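Local coordinates for protein endo-beta-1,4-xylanase Xyn10C (PDB 1GNY) that cleaves internal linkages of the xylan backbone through its C-terminal catalytic domain and binds xylan through its N-terminal family 15 carbohydrate-binding module, at residues A80-D85 with T122-Q127. Numbering follows the deposited sequence.
Sequences AQLKED and TARDVQ. With XYP (beta-D-xylopyranose), chain B; XYP (beta-D-xylopyranose), chain C.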
ATOM      1  N   ALA A  80       3.365   1.036  -5.631  1.00 13.00           N
ATOM      2  CA  ALA A  80       2.457   0.927  -6.755  1.00 12.85           C
ATOM      3  C   ALA A  80       3.256   0.352  -7.932  1.00 14.03           C
ATOM      4  O   ALA A  80       4.452   0.577  -8.037  1.00 14.51           O
ATOM      5  CB  ALA A  80       1.860   2.284  -7.099  1.00 13.27           C
ATOM      6  N   GLN A  81       2.617  -0.423  -8.789  1.00 13.16           N
ATOM      7  CA  GLN A  81       3.321  -1.022  -9.955  1.00 13.48           C
ATOM      8  C   GLN A  81       2.300  -1.360 -11.051  1.00 14.25           C
ATOM      9  O   GLN A  81       1.103  -1.557 -10.801  1.00 14.82           O
ATOM     10  CB  GLN A  81       4.109  -2.310  -9.548  1.00 13.77           C
ATOM     11  CG  GLN A  81       3.212  -3.384  -8.926  1.00 14.83           C
ATOM     12  CD  GLN A  81       3.920  -4.553  -8.206  1.00 14.79           C
ATOM     13  OE1 GLN A  81       3.345  -5.108  -7.261  1.00 14.85           O
ATOM     14  NE2 GLN A  81       5.097  -4.996  -8.713  1.00 14.79           N
ATOM     15  N   LEU A  82       2.799  -1.450 -12.260  1.00 15.72           N
ATOM     16  CA  LEU A  82       1.982  -1.810 -13.417  1.00 16.79           C
ATOM     17  C   LEU A  82       1.631  -3.294 -13.388  1.00 17.74           C
ATOM     18  O   LEU A  82       2.512  -4.116 -13.276  1.00 18.87           O
ATOM     19  CB  LEU A  82       2.754  -1.466 -14.692  1.00 16.55           C
ATOM     20  CG  LEU A  82       3.104   0.011 -14.869  1.00 18.54           C
ATOM     21  CD1 LEU A  82       3.879   0.203 -16.197  1.00 21.59           C
ATOM     22  CD2 LEU A  82       1.872   0.903 -14.862  1.00 19.99           C
ATOM     23  N   LYS A  83       0.349  -3.616 -13.427  1.00 20.34           N
ATOM     24  CA  LYS A  83      -0.104  -5.011 -13.342  1.00 23.32           C
ATOM     25  C   LYS A  83       0.321  -5.748 -14.567  1.00 26.20           C
ATOM     26  O   LYS A  83       0.107  -5.299 -15.689  1.00 26.91           O
ATOM     27  CB  LYS A  83      -1.603  -5.144 -13.221  1.00 23.58           C
ATOM     28  CG  LYS A  83      -2.122  -5.084 -11.879  1.00 23.74           C
ATOM     29  CD  LYS A  83      -3.525  -5.721 -11.803  1.00 25.88           C
ATOM     30  CE  LYS A  83      -3.556  -7.102 -11.215  1.00 25.29           C
ATOM     31  NZ  LYS A  83      -4.948  -7.580 -11.103  1.00 25.28           N
ATOM     32  N   GLU A  84       0.971  -6.870 -14.336  1.00 28.41           N
ATOM     33  CA  GLU A  84       1.549  -7.696 -15.390  1.00 30.14           C
ATOM     34  C   GLU A  84       2.842  -7.135 -16.026  1.00 29.70           C
ATOM     35  O   GLU A  84       3.330  -7.712 -16.988  1.00 31.12           O
ATOM     36  CB  GLU A  84       0.502  -8.010 -16.459  1.00 31.54           C
ATOM     37  CG  GLU A  84       0.333  -9.477 -16.703  1.00 36.90           C
ATOM     38  CD  GLU A  84      -0.243 -10.173 -15.486  1.00 42.69           C
ATOM     39  OE1 GLU A  84      -1.420  -9.918 -15.149  1.00 46.84           O
ATOM     40  OE2 GLU A  84       0.512 -10.936 -14.846  1.00 46.34           O
ATOM     41  N   ASP A  85       3.348  -6.000 -15.539  1.00 28.24           N
ATOM     42  CA  ASP A  85       4.685  -5.468 -15.915  1.00 26.70           C
ATOM     43  C   ASP A  85       5.309  -5.032 -14.594  1.00 24.31           C
ATOM     44  O   ASP A  85       5.714  -3.884 -14.405  1.00 22.90           O
ATOM     45  CB  ASP A  85       4.622  -4.306 -16.934  1.00 28.06           C
ATOM     46  CG  ASP A  85       5.968  -4.068 -17.670  1.00 30.97           C
ATOM     47  OD1 ASP A  85       7.003  -4.721 -17.384  1.00 33.46           O
ATOM     48  OD2 ASP A  85       6.106  -3.198 -18.551  1.00 38.65           O
ATOM     49  N   THR A 122      -2.536   4.173 -20.379  1.00 20.00           N
ATOM     50  CA  THR A 122      -3.873   3.586 -20.644  1.00 20.33           C
ATOM     51  C   THR A 122      -3.979   2.063 -20.688  1.00 21.16           C
ATOM     52  O   THR A 122      -5.077   1.513 -20.532  1.00 22.15           O
ATOM     53  CB  THR A 122      -4.429   4.096 -21.998  1.00 19.81           C
ATOM     54  OG1 THR A 122      -3.494   3.784 -23.034  1.00 22.28           O
ATOM     55  CG2 THR A 122      -4.573   5.618 -22.022  1.00 20.76           C
ATOM     56  N   ALA A 123      -2.858   1.407 -20.918  1.00 20.90           N
ATOM     57  CA  ALA A 123      -2.806  -0.047 -21.137  1.00 21.45           C
ATOM     58  C   ALA A 123      -3.116  -0.966 -19.941  1.00 21.50           C
ATOM     59  O   ALA A 123      -3.743  -2.011 -20.095  1.00 21.49           O
ATOM     60  CB  ALA A 123      -1.429  -0.406 -21.712  1.00 21.65           C
ATOM     61  N   ARG A 124      -2.662  -0.587 -18.758  1.00 21.15           N
ATOM     62  CA  ARG A 124      -2.704  -1.504 -17.600  1.00 21.19           C
ATOM     63  C   ARG A 124      -3.415  -0.981 -16.369  1.00 19.83           C
ATOM     64  O   ARG A 124      -3.437   0.213 -16.118  1.00 18.91           O
ATOM     65  CB  ARG A 124      -1.272  -1.824 -17.205  1.00 22.38           C
ATOM     66  CG  ARG A 124      -0.472  -2.464 -18.327  1.00 24.96           C
ATOM     67  CD  ARG A 124       0.989  -2.714 -17.967  1.00 30.52           C
ATOM     68  NE  ARG A 124       1.754  -3.351 -19.041  1.00 32.47           N
ATOM     69  CZ  ARG A 124       1.626  -4.614 -19.458  1.00 37.89           C
ATOM     70  NH1 ARG A 124       0.767  -5.464 -18.882  1.00 39.96           N
ATOM     71  NH2 ARG A 124       2.402  -5.059 -20.455  1.00 38.68           N
ATOM     72  N   ASP A 125      -3.976  -1.903 -15.597  1.00 19.04           N
ATOM     73  CA  ASP A 125      -4.452  -1.559 -14.266  1.00 18.27           C
ATOM     74  C   ASP A 125      -3.166  -1.367 -13.446  1.00 17.33           C
ATOM     75  O   ASP A 125      -2.101  -1.889 -13.797  1.00 17.87           O
ATOM     76  CB  ASP A 125      -5.253  -2.683 -13.629  1.00 18.36           C
ATOM     77  CG  ASP A 125      -6.590  -2.954 -14.313  1.00 22.83           C
ATOM     78  OD1 ASP A 125      -7.218  -2.018 -14.861  1.00 19.31           O
ATOM     79  OD2 ASP A 125      -7.114  -4.111 -14.280  1.00 26.41           O
ATOM     80  N   VAL A 126      -3.295  -0.603 -12.379  1.00 15.83           N
ATOM     81  CA  VAL A 126      -2.162  -0.342 -11.471  1.00 15.07           C
ATOM     82  C   VAL A 126      -2.481  -1.005 -10.136  1.00 15.26           C
ATOM     83  O   VAL A 126      -3.521  -0.711  -9.512  1.00 16.43           O
ATOM     84  CB  VAL A 126      -1.909   1.144 -11.324  1.00 14.42           C
ATOM     85  CG1 VAL A 126      -0.862   1.448 -10.248  1.00 14.35           C
ATOM     86  CG2 VAL A 126      -1.426   1.697 -12.647  1.00 14.31           C
ATOM     87  N   GLN A 127      -1.554  -1.858  -9.700  1.00 13.37           N
ATOM     88  CA  GLN A 127      -1.646  -2.523  -8.400  1.00 12.49           C
ATOM     89  C   GLN A 127      -1.013  -1.649  -7.351  1.00 12.46           C
ATOM     90  O   GLN A 127       0.148  -1.262  -7.514  1.00 12.80           O
ATOM     91  CB  GLN A 127      -0.960  -3.879  -8.417  1.00 12.60           C
ATOM     92  CG  GLN A 127      -1.030  -4.680  -7.114  1.00 13.02           C
ATOM     93  CD  GLN A 127      -0.492  -6.085  -7.305  1.00 14.13           C
ATOM     94  OE1 GLN A 127      -1.270  -7.001  -7.616  1.00 14.67           O
ATOM     95  NE2 GLN A 127       0.811  -6.266  -7.074  1.00 15.37           N
TER
HETATM   96  C1  XYP B   2       3.365 -10.685  -8.108  1.00 18.73           C
HETATM   97  C2  XYP B   2       3.147  -9.594  -7.071  1.00 15.52           C
HETATM   98  C3  XYP B   2       4.047  -8.392  -7.350  1.00 15.12           C
HETATM   99  C4  XYP B   2       5.487  -8.844  -7.608  1.00 16.53           C
HETATM  100  C5  XYP B   2       5.474  -9.951  -8.643  1.00 17.25           C
HETATM  101  O2  XYP B   2       1.794  -9.150  -7.104  1.00 15.43           O
HETATM  102  O3  XYP B   2       4.012  -7.485  -6.259  1.00 13.94           O
HETATM  103  O4  XYP B   2       6.204  -7.737  -8.106  1.00 14.99           O
HETATM  104  O5  XYP B   2       4.672 -11.038  -8.235  1.00 17.09           O
HETATM  105  C1  XYP C   3       7.553  -7.547  -7.667  1.00 14.93           C
HETATM  106  C2  XYP C   3       8.388  -7.207  -8.887  1.00 14.96           C
HETATM  107  C3  XYP C   3       9.812  -6.958  -8.425  1.00 14.81           C
HETATM  108  C4  XYP C   3       9.839  -5.877  -7.364  1.00 17.28           C
HETATM  109  C5  XYP C   3       8.877  -6.268  -6.266  1.00 14.77           C
HETATM  110  O2  XYP C   3       8.380  -8.295  -9.808  1.00 17.27           O
HETATM  111  O3  XYP C   3      10.604  -6.460  -9.488  1.00 19.14           O
HETATM  112  O4  XYP C   3      11.161  -5.786  -6.837  1.00 19.52           O
HETATM  113  O5  XYP C   3       7.564  -6.530  -6.782  1.00 15.65           O
HETATM  114  O   HOH W   1      -6.647  -6.546 -13.256  1.00 43.12           O
HETATM  115  O   HOH W   2       3.506  -1.408 -19.663  1.00 45.14           O
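Gln81 sets its CG between the backbone N and the carbonyl carbon (chi1 58°), whereas Gln127 sends its CG anti to the backbone N (chi1 -178°); from these different starts both chains run out extended, side by side, to the bound xylo-oligosaccharide. They leave neighbouring antiparallel strands, 75-82 and 126-133, as a hydrogen-bonded pair: Gln81 N reaches Gln127 O at 2.9 Å, and Gln127 N returns the bond to Gln81 O. At their ends Gln127 NE2 donates to Gln81 OE1 over 2.8 Å. This bond is bent; the donor lies above the carbonyl plane, and the two amide planes are 67° apart. The same NE2 also gives a nearly straight bond to O2 of the chain B xylose unit, 3.0 Å away, while Gln81 NE2 donates to Trp86 O and to the glycosidic O4 that links this unit to the chain C one. With an alanine at Gln81, Gln127 NE2 is likely to lose its amide acceptor, though not its hold on O2, and O4 of the sugar this donor. On the other face of the sheet, Leu82 CD2 meets Val126 CG2. Beyond the strand ends Lys83 N bonds to Asp125 O at 3.0 Å, and Arg124 stretches alongside the type II turn from Leu82 to Asp85. Its NH1 makes a long 3.3 Å bond to Lys83 O, while Asp85 CB lies over one guanidinium face. A water links Lys83 NZ to Asp125 OD2, although these charges have direct partners in Asp47 and Arg50, respectively. Chemically, the contact illustrates how a beta-sheet can present a polar sugar site: strand pairing aligns two glutamines, their mutual bond probably helps to fix the amides, together with Arg14 and Trp86, and N-H groups from both strands meet oxygens of one xylose unit.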